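Local coordinates for spot 14 protein (Mus musculus, PDB 3ONT) that helps regulate fatty acid and triglyceride synthesis, notably in the lactating mammary gland, and forms homodimers as well as heterodimers with MID1IP1, at residues Ser125-His128 and Ile129-Leu133; Ile68-Glu71 and Val72-Leu76; Gln118-Leu121 and His122-Ser125; Thr134-Ala137 and Gln138-Thr141. One frame throughout, in Å; residues are numbered along the deposited sequence.

Interaction 1: Ser125-His128 and Ile129-Leu133; sequences SLHH and ILTHL
His127 and Thr131 meet one turn apart in a local contact within helix 115-147, the long helix near the C-terminal end of the chain. Thr131 N gives a backbone hydrogen bond to His127 O at 3.1 Å. Thr131 OG1 adds a weak bond to the same oxygen at 3.2 Å. The first torsion of Thr131 (chi1 -83°) puts OG1 on the backbone N side, and the hydroxyl therefore reaches back along the helix. The His127 side chain runs across that of Thr131 at a slant. Its CE1 is 3.8 Å from Thr131 OG1, while its NE2 is bonded to Asn13 O of the second subunit.

On the buried side, Ile129 N bonds to Ser125 O at 2.8 Å. Ile129 CG1 lies beyond that carbonyl oxygen, 3.4 Å from Ser125 O. Leu130 repeats this one residue on: Leu130 CG is 3.5 Å from Leu126 O, which takes a bond from Leu130 N. His132 touches the preceding turn through CB, 3.3 Å from His128 O. The His132 ring goes elsewhere, and its NE2 bonds to Glu112 of the second subunit. Leu126 packs on Phe119 of that subunit. The pattern is the i to i+4 bonding of an alpha-helix, here in a helix that lines the interface of a homodimeric helical bundle.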
loop_
_atom_site.group_PDB
_atom_site.type_symbol
_atom_site.label_atom_id
_atom_site.label_comp_id
_atom_site.label_asym_id
_atom_site.label_seq_id
_atom_site.Cartn_x
_atom_site.Cartn_y
_atom_site.Cartn_z
ATOM N N SER A 125 0.542 1.489 7.175
ATOM C CA SER A 125 0.974 2.874 7.226
ATOM C C SER A 125 0.490 3.679 6.033
ATOM O O SER A 125 0.215 4.858 6.181
ATOM C CB SER A 125 2.459 3.085 7.586
ATOM O OG SER A 125 3.274 1.980 7.315
ATOM N N LEU A 126 0.334 3.036 4.878
ATOM C CA LEU A 126 -0.400 3.647 3.778
ATOM C C LEU A 126 -1.783 4.076 4.236
ATOM O O LEU A 126 -2.191 5.225 4.036
ATOM C CB LEU A 126 -0.566 2.682 2.626
ATOM C CG LEU A 126 0.607 2.509 1.681
ATOM C CD1 LEU A 126 0.087 1.864 0.419
ATOM C CD2 LEU A 126 1.225 3.877 1.366
ATOM N N HIS A 127 -2.498 3.156 4.864
ATOM C CA HIS A 127 -3.850 3.417 5.334
ATOM C C HIS A 127 -3.827 4.625 6.256
ATOM O O HIS A 127 -4.689 5.496 6.162
ATOM C CB HIS A 127 -4.426 2.167 6.048
ATOM C CG HIS A 127 -5.875 2.282 6.431
ATOM N ND1 HIS A 127 -6.307 3.003 7.527
ATOM C CD2 HIS A 127 -6.991 1.756 5.869
ATOM C CE1 HIS A 127 -7.623 2.924 7.620
ATOM N NE2 HIS A 127 -8.064 2.172 6.626
ATOM N N HIS A 128 -2.829 4.683 7.131
ATOM C CA HIS A 128 -2.774 5.718 8.150
ATOM C C HIS A 128 -2.385 7.065 7.523
ATOM O O HIS A 128 -2.918 8.116 7.888
ATOM C CB HIS A 128 -1.821 5.298 9.268
ATOM C CG HIS A 128 -1.805 6.222 10.452
ATOM N ND1 HIS A 128 -0.896 6.088 11.483
ATOM C CD2 HIS A 128 -2.567 7.301 10.766
ATOM C CE1 HIS A 128 -1.109 7.031 12.388
ATOM N NE2 HIS A 128 -2.111 7.789 11.971
ATOM N N ILE A 129 -1.482 7.037 6.555
ATOM C CA ILE A 129 -1.117 8.270 5.886
ATOM C C ILE A 129 -2.341 8.864 5.151
ATOM O O ILE A 129 -2.723 10.012 5.413
ATOM C CB ILE A 129 0.111 8.094 4.978
ATOM C CG1 ILE A 129 1.387 7.998 5.838
ATOM C CG2 ILE A 129 0.194 9.245 3.985
ATOM C CD1 ILE A 129 2.515 7.247 5.166
ATOM N N LEU A 130 -2.979 8.078 4.282
ATOM C CA LEU A 130 -4.114 8.578 3.499
ATOM C C LEU A 130 -5.274 9.067 4.390
ATOM O O LEU A 130 -5.945 10.042 4.061
ATOM C CB LEU A 130 -4.606 7.524 2.508
ATOM C CG LEU A 130 -3.617 7.052 1.439
ATOM C CD1 LEU A 130 -4.252 6.065 0.526
ATOM C CD2 LEU A 130 -3.106 8.215 0.629
ATOM N N THR A 131 -5.500 8.390 5.515
ATOM C CA THR A 131 -6.562 8.776 6.446
ATOM C C THR A 131 -6.248 10.132 7.069
ATOM O O THR A 131 -7.109 11.013 7.150
ATOM C CB THR A 131 -6.736 7.709 7.545
ATOM O OG1 THR A 131 -7.567 6.664 7.036
ATOM C CG2 THR A 131 -7.380 8.296 8.806
ATOM N N HIS A 132 -5.007 10.281 7.516
ATOM C CA HIS A 132 -4.531 11.538 8.061
ATOM C C HIS A 132 -4.673 12.652 6.997
ATOM O O HIS A 132 -5.316 13.671 7.252
ATOM C CB HIS A 132 -3.079 11.368 8.518
ATOM C CG HIS A 132 -2.456 12.619 9.037
ATOM N ND1 HIS A 132 -2.876 13.233 10.199
ATOM C CD2 HIS A 132 -1.440 13.372 8.557
ATOM C CE1 HIS A 132 -2.150 14.317 10.411
ATOM N NE2 HIS A 132 -1.271 14.424 9.429
ATOM N N LEU A 133 -4.123 12.418 5.802
ATOM C CA LEU A 133 -4.108 13.413 4.751
ATOM C C LEU A 133 -5.503 13.779 4.210
ATOM O O LEU A 133 -5.736 14.934 3.815
ATOM C CB LEU A 133 -3.188 12.979 3.620
ATOM C CG LEU A 133 -1.693 12.919 3.952
ATOM C CD1 LEU A 133 -0.914 12.543 2.709
ATOM C CD2 LEU A 133 -1.155 14.215 4.551
#

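Interaction 2: Ile68-Glu71 and Val72-Leu76; sequences ICVE and VDHGL
His74 folds back on Val70 near the C-terminal end of helix 58-73. Its CB lies 3.6 Å from Val70 O. CG stays close to the same oxygen. ND1 makes the main contact, a hydrogen bond of 2.7 Å from His74 ND1 to Val70 O with an angle of 159°. The oxygen sits at the ring edge, close to the ring plane, so the N-H points well at it. With CG on the backbone N side (chi1 -80°), the ring lies beside Val70. Further out, His74 CE1 is 3.9 Å from Val70 CG1, and the two side chains run alongside each other in the same direction. His74 N adds a weak bond to Val70 O, which thus has a ring donor and a backbone donor.

The chain then reverses through Gly75, whose phi is positive. Leu76 N reaches Glu71 O in a weak bond of 2.9 Å, and Gly75 N makes another weak bond to Val72 O. These two weak bonds are consistent with a Schellman motif. Leu76 CD2 comes back over the Glu71 carbonyl. On another side of the helix, Cys69 SG is 3.5 Å from Asp73 OD2.

Asp73 reaches helix 15-32, with a hydrogen bond to Ser23 and a salt bridge to Arg27. Leu76 and Glu71 touch helix 115-147, while Val72 packs on Met19 of helix 15-32 and on Leu130 of the second subunit. Helix 58-73 thus has helix partners in both chains.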
loop_
_atom_site.group_PDB
_atom_site.type_symbol
_atom_site.label_atom_id
_atom_site.label_comp_id
_atom_site.label_asym_id
_atom_site.label_seq_id
_atom_site.Cartn_x
_atom_site.Cartn_y
_atom_site.Cartn_z
ATOM N N ILE A 68 -1.715 -13.561 3.211
ATOM C CA ILE A 68 -1.561 -12.260 2.602
ATOM C C ILE A 68 -2.678 -12.040 1.581
ATOM O O ILE A 68 -3.274 -10.967 1.518
ATOM C CB ILE A 68 -0.193 -12.154 1.947
ATOM C CG1 ILE A 68 0.882 -12.098 3.036
ATOM C CG2 ILE A 68 -0.141 -10.961 0.998
ATOM C CD1 ILE A 68 2.272 -12.052 2.509
ATOM N N CYS A 69 -2.996 -13.069 0.811
ATOM C CA CYS A 69 -4.092 -12.967 -0.137
ATOM C C CYS A 69 -5.426 -12.615 0.520
ATOM O O CYS A 69 -6.224 -11.879 -0.054
ATOM C CB CYS A 69 -4.228 -14.246 -0.937
ATOM S SG CYS A 69 -5.447 -14.096 -2.225
ATOM N N VAL A 70 -5.678 -13.137 1.716
ATOM C CA VAL A 70 -6.921 -12.804 2.435
ATOM C C VAL A 70 -6.974 -11.298 2.731
ATOM O O VAL A 70 -8.043 -10.684 2.716
ATOM C CB VAL A 70 -7.099 -13.653 3.732
ATOM C CG1 VAL A 70 -8.152 -13.057 4.657
ATOM C CG2 VAL A 70 -7.448 -15.096 3.382
ATOM N N GLU A 71 -5.813 -10.698 2.974
ATOM C CA GLU A 71 -5.759 -9.270 3.248
ATOM C C GLU A 71 -5.859 -8.420 1.979
ATOM O O GLU A 71 -6.497 -7.377 1.978
ATOM C CB GLU A 71 -4.552 -8.933 4.107
ATOM C CG GLU A 71 -4.895 -9.134 5.581
ATOM C CD GLU A 71 -3.695 -9.133 6.533
ATOM O OE1 GLU A 71 -2.518 -9.280 6.083
ATOM O OE2 GLU A 71 -3.950 -8.984 7.759
ATOM N N VAL A 72 -5.249 -8.890 0.900
ATOM C CA VAL A 72 -5.375 -8.268 -0.392
ATOM C C VAL A 72 -6.831 -8.279 -0.843
ATOM O O VAL A 72 -7.283 -7.331 -1.454
ATOM C CB VAL A 72 -4.492 -8.983 -1.425
ATOM C CG1 VAL A 72 -4.815 -8.530 -2.835
ATOM C CG2 VAL A 72 -3.009 -8.781 -1.105
ATOM N N ASP A 73 -7.567 -9.344 -0.531
ATOM C CA ASP A 73 -8.955 -9.502 -0.989
ATOM C C ASP A 73 -9.968 -8.688 -0.189
ATOM O O ASP A 73 -11.080 -8.439 -0.663
ATOM C CB ASP A 73 -9.373 -10.977 -0.984
ATOM C CG ASP A 73 -8.771 -11.762 -2.137
ATOM O OD1 ASP A 73 -8.314 -11.142 -3.114
ATOM O OD2 ASP A 73 -8.751 -13.014 -2.064
ATOM N N HIS A 74 -9.593 -8.303 1.030
ATOM C CA HIS A 74 -10.455 -7.500 1.890
ATOM C C HIS A 74 -10.184 -6.007 1.712
ATOM O O HIS A 74 -10.602 -5.197 2.539
ATOM C CB HIS A 74 -10.312 -7.915 3.357
ATOM C CG HIS A 74 -11.083 -9.149 3.706
ATOM N ND1 HIS A 74 -10.621 -10.420 3.428
ATOM C CD2 HIS A 74 -12.291 -9.309 4.297
ATOM C CE1 HIS A 74 -11.510 -11.308 3.835
ATOM N NE2 HIS A 74 -12.532 -10.660 4.366
ATOM N N GLY A 75 -9.501 -5.672 0.614
ATOM C CA GLY A 75 -9.056 -4.313 0.312
ATOM C C GLY A 75 -8.028 -3.753 1.289
ATOM O O GLY A 75 -7.731 -2.555 1.255
ATOM N N LEU A 76 -7.494 -4.619 2.156
ATOM C CA LEU A 76 -6.540 -4.262 3.234
ATOM C C LEU A 76 -7.186 -3.465 4.394
ATOM O O LEU A 76 -7.127 -2.226 4.436
ATOM C CB LEU A 76 -5.247 -3.578 2.686
ATOM C CG LEU A 76 -4.447 -4.115 1.474
ATOM C CD1 LEU A 76 -3.260 -3.259 1.140
ATOM C CD2 LEU A 76 -3.985 -5.530 1.686
#

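Interaction 3: Gln118-Leu121 and His122-Ser125; sequences QFHL and HFCS
Gln118 O, Phe119 O, His120 O and Leu121 O each accept an alpha-helical backbone bond from the residue four places on, as from Phe123 N to Phe119 O. Leu121 O takes a second donor. Ser125 OG bonds to it at 2.7 Å from above the carbonyl plane, alongside the bond from Ser125 N.

His120 presents its ring edge to the face of Phe123, in an offset edge-to-face pair. The planes stand at 89°, and His120 CD2 is 3.4 Å from Phe123 CE2. Phe119 approaches Phe123 obliquely, with ring centroids 5.2 Å apart and planes at 58°. The touching atoms are Phe119 CE2 and Phe123 CD2, at 3.3 Å. Phe119, His120 and Phe123 thus form an aromatic cluster on helix 115-147, and it faces helix 58-73 within the bundle. Phe119 packs on Ile68 and Val72, and both His120 and Phe123 reach Glu71.

His120 CG lies opposite the backbone N (chi1 -168°), which carries its ring forward along the helix to Cys124. Cys124 SG lies over one face of that ring, displaced toward its rim, 3.8 Å from the centroid of the His120 ring. His122 leans back the other way: its CD2 is 3.2 Å from Gln118 O. His122 ND1 is hydrogen-bonded to ND1 of His122 of the second subunit, where the two rings meet.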
loop_
_atom_site.group_PDB
_atom_site.type_symbol
_atom_site.label_atom_id
_atom_site.label_comp_id
_atom_site.label_asym_id
_atom_site.label_seq_id
_atom_site.Cartn_x
_atom_site.Cartn_y
_atom_site.Cartn_z
ATOM N N GLN A 118 6.182 -7.429 7.233
ATOM C CA GLN A 118 6.585 -6.264 6.464
ATOM C C GLN A 118 5.412 -5.734 5.634
ATOM O O GLN A 118 5.098 -4.543 5.691
ATOM C CB GLN A 118 7.804 -6.591 5.593
ATOM C CG GLN A 118 9.066 -6.826 6.433
ATOM C CD GLN A 118 10.282 -7.315 5.620
ATOM O OE1 GLN A 118 10.383 -7.097 4.399
ATOM N NE2 GLN A 118 11.223 -7.968 6.312
ATOM N N PHE A 119 4.741 -6.635 4.920
ATOM C CA PHE A 119 3.582 -6.293 4.114
ATOM C C PHE A 119 2.591 -5.563 4.989
ATOM O O PHE A 119 2.126 -4.471 4.653
ATOM C CB PHE A 119 2.952 -7.559 3.525
ATOM C CG PHE A 119 1.626 -7.331 2.853
ATOM C CD1 PHE A 119 1.561 -6.810 1.555
ATOM C CD2 PHE A 119 0.437 -7.673 3.494
ATOM C CE1 PHE A 119 0.318 -6.600 0.903
ATOM C CE2 PHE A 119 -0.817 -7.470 2.857
ATOM C CZ PHE A 119 -0.869 -6.929 1.562
ATOM N N HIS A 120 2.281 -6.165 6.131
ATOM C CA HIS A 120 1.326 -5.591 7.053
ATOM C C HIS A 120 1.776 -4.203 7.512
ATOM O O HIS A 120 0.977 -3.270 7.538
ATOM C CB HIS A 120 1.103 -6.522 8.238
ATOM C CG HIS A 120 -0.067 -6.133 9.083
ATOM N ND1 HIS A 120 0.073 -5.582 10.341
ATOM C CD2 HIS A 120 -1.402 -6.187 8.841
ATOM C CE1 HIS A 120 -1.127 -5.324 10.839
ATOM N NE2 HIS A 120 -2.040 -5.678 9.950
ATOM N N LEU A 121 3.053 -4.054 7.845
ATOM C CA LEU A 121 3.543 -2.751 8.251
ATOM C C LEU A 121 3.268 -1.688 7.163
ATOM O O LEU A 121 2.652 -0.663 7.438
ATOM C CB LEU A 121 5.030 -2.793 8.580
ATOM C CG LEU A 121 5.698 -1.406 8.676
ATOM C CD1 LEU A 121 5.095 -0.515 9.780
ATOM C CD2 LEU A 121 7.177 -1.582 8.892
ATOM N N HIS A 122 3.721 -1.963 5.944
ATOM C CA HIS A 122 3.459 -1.127 4.783
ATOM C C HIS A 122 1.992 -0.803 4.544
ATOM O O HIS A 122 1.634 0.381 4.540
ATOM C CB HIS A 122 4.094 -1.748 3.564
ATOM C CG HIS A 122 5.582 -1.816 3.672
ATOM N ND1 HIS A 122 6.340 -0.753 4.122
ATOM C CD2 HIS A 122 6.452 -2.817 3.416
ATOM C CE1 HIS A 122 7.615 -1.093 4.127
ATOM N NE2 HIS A 122 7.709 -2.343 3.706
ATOM N N PHE A 123 1.136 -1.819 4.382
ATOM C CA PHE A 123 -0.256 -1.517 4.047
ATOM C C PHE A 123 -0.942 -0.723 5.137
ATOM O O PHE A 123 -1.738 0.148 4.837
ATOM C CB PHE A 123 -1.063 -2.731 3.464
ATOM C CG PHE A 123 -1.897 -3.529 4.459
ATOM C CD1 PHE A 123 -3.020 -2.987 5.073
ATOM C CD2 PHE A 123 -1.589 -4.883 4.711
ATOM C CE1 PHE A 123 -3.809 -3.760 5.983
ATOM C CE2 PHE A 123 -2.378 -5.703 5.620
ATOM C CZ PHE A 123 -3.490 -5.133 6.253
ATOM N N CYS A 124 -0.598 -0.979 6.391
ATOM C CA CYS A 124 -1.176 -0.219 7.500
ATOM C C CYS A 124 -0.723 1.240 7.499
ATOM O O CYS A 124 -1.504 2.139 7.831
ATOM C CB CYS A 124 -0.816 -0.836 8.854
ATOM S SG CYS A 124 -1.918 -2.133 9.384
ATOM N N SER A 125 0.542 1.489 7.175
ATOM C CA SER A 125 0.974 2.874 7.226
ATOM C C SER A 125 0.490 3.679 6.033
ATOM O O SER A 125 0.215 4.858 6.181
ATOM C CB SER A 125 2.459 3.085 7.586
ATOM O OG SER A 125 3.274 1.980 7.315
#

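Interaction 4: Thr134-Ala137 and Gln138-Thr141; sequences TRKA and QEVT
Arg135, Lys136 and Glu139 form a salt-bridge network on the surface of helix 115-147, with i to i+4 and i to i+3 spacing. Glu139 turns its carboxylate to both cations and gives one oxygen to each. Arg135 NH1 is 3.5 Å from Glu139 OE2, a rather long salt bridge. OE2 lies at the guanidinium edge, near its plane, but the carboxylate plane is turned 65° from that of the guanidinium. The Arg135 and Glu139 side chains run alongside each other. Lys136 comes in at a slant instead, and Lys136 NZ reaches Glu139 OE1 at 3.3 Å. Bends at chi2 and chi3 curl the lysine chain round to that oxygen. In Glu139, CG lies on the backbone N side (chi1 -80°), and the chain, extended beyond CG, reaches back to both partners. The two positive charges would be expected to keep Glu139 ionised.

Backbone bonds carry the same turn. Glu139 N bonds to Arg135 O at 3.1 Å, and Gln138 N bonds to Thr134 O at 3.2 Å. Gln138 lays its side chain back over this turn: its CG is 3.3 Å from Thr134 O, and its NE2 is 3.5 Å from Arg135 CA. The buried side of the helix meets the second subunit, where Thr134 packs on Tyr22 and Thr141 on Met29. Val140 N bonds to Lys136 O, and the methyl Val140 CG2 sits 3.5 Å from that same oxygen.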
loop_
_atom_site.group_PDB
_atom_site.type_symbol
_atom_site.label_atom_id
_atom_site.label_comp_id
_atom_site.label_asym_id
_atom_site.label_seq_id
_atom_site.Cartn_x
_atom_site.Cartn_y
_atom_site.Cartn_z
ATOM N N THR A 134 -6.413 12.806 4.199
ATOM C CA THR A 134 -7.807 13.036 3.866
ATOM C C THR A 134 -8.396 14.087 4.801
ATOM O O THR A 134 -9.082 15.005 4.350
ATOM C CB THR A 134 -8.643 11.718 3.925
ATOM O OG1 THR A 134 -8.169 10.809 2.922
ATOM C CG2 THR A 134 -10.126 11.983 3.693
ATOM N N ARG A 135 -8.123 13.962 6.097
ATOM C CA ARG A 135 -8.569 14.966 7.070
ATOM C C ARG A 135 -7.901 16.323 6.805
ATOM O O ARG A 135 -8.553 17.361 6.887
ATOM C CB ARG A 135 -8.279 14.514 8.503
ATOM C CG ARG A 135 -9.195 15.147 9.544
ATOM C CD ARG A 135 -8.424 15.748 10.736
ATOM N NE ARG A 135 -7.314 14.906 11.209
ATOM C CZ ARG A 135 -6.205 15.372 11.794
ATOM N NH1 ARG A 135 -6.031 16.681 11.979
ATOM N NH2 ARG A 135 -5.255 14.523 12.184
ATOM N N LYS A 136 -6.610 16.312 6.478
ATOM C CA LYS A 136 -5.864 17.561 6.303
ATOM C C LYS A 136 -6.309 18.309 5.036
ATOM O O LYS A 136 -6.558 19.510 5.089
ATOM C CB LYS A 136 -4.363 17.308 6.298
ATOM C CG LYS A 136 -3.892 16.421 7.444
ATOM C CD LYS A 136 -3.095 17.180 8.478
ATOM C CE LYS A 136 -3.965 18.065 9.324
ATOM N NZ LYS A 136 -3.182 19.233 9.821
ATOM N N ALA A 137 -6.444 17.587 3.920
ATOM C CA ALA A 137 -7.079 18.119 2.717
ATOM C C ALA A 137 -8.446 18.758 3.012
ATOM O O ALA A 137 -8.759 19.833 2.484
ATOM C CB ALA A 137 -7.192 17.047 1.645
ATOM N N GLN A 138 -9.262 18.140 3.863
ATOM C CA GLN A 138 -10.527 18.797 4.221
ATOM C C GLN A 138 -10.285 20.132 4.918
ATOM O O GLN A 138 -11.020 21.093 4.688
ATOM C CB GLN A 138 -11.422 17.924 5.083
ATOM C CG GLN A 138 -11.963 16.712 4.391
ATOM C CD GLN A 138 -12.697 15.775 5.366
ATOM O OE1 GLN A 138 -13.896 15.515 5.211
ATOM N NE2 GLN A 138 -11.985 15.290 6.385
ATOM N N GLU A 139 -9.255 20.179 5.763
ATOM C CA GLU A 139 -8.924 21.388 6.507
ATOM C C GLU A 139 -8.387 22.479 5.583
ATOM O O GLU A 139 -8.669 23.662 5.801
ATOM C CB GLU A 139 -7.955 21.092 7.654
ATOM C CG GLU A 139 -8.655 20.503 8.888
ATOM C CD GLU A 139 -7.698 19.832 9.887
ATOM O OE1 GLU A 139 -6.452 19.919 9.703
ATOM O OE2 GLU A 139 -8.196 19.210 10.859
ATOM N N VAL A 140 -7.648 22.089 4.542
ATOM C CA VAL A 140 -7.192 23.060 3.566
ATOM C C VAL A 140 -8.381 23.673 2.817
ATOM O O VAL A 140 -8.405 24.879 2.581
ATOM C CB VAL A 140 -6.213 22.482 2.544
ATOM C CG1 VAL A 140 -5.898 23.557 1.475
ATOM C CG2 VAL A 140 -4.945 21.977 3.221
ATOM N N THR A 141 -9.353 22.839 2.448
ATOM C CA THR A 141 -10.546 23.290 1.728
ATOM C C THR A 141 -11.327 24.267 2.589
ATOM O O THR A 141 -11.706 25.329 2.127
ATOM C CB THR A 141 -11.455 22.097 1.351
ATOM O OG1 THR A 141 -10.710 21.171 0.562
ATOM C CG2 THR A 141 -12.646 22.550 0.559
#

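Interactions 3, 1 and 4 follow one another along helix 115-147. Interactions 3 and 1 share Ser125, with centres about 11 Å apart. Interactions 1 and 4 adjoin in sequence, about 13 Å between centres. Interaction 2 comes first in the chain, near the end of helix 58-73. It packs against interaction 3, where Leu76 CD2 is 3.4 Å from Phe119 CZ. It also touches interaction 1 through Leu76 and His127. Interaction 4 lies apart from interactions 2 and 3, its nearest atoms about 13 Å and about 11 Å away. All four reach the second subunit. The long helix therefore packs within its own chain near interaction 3 and lines the homodimer interface along the stretch described.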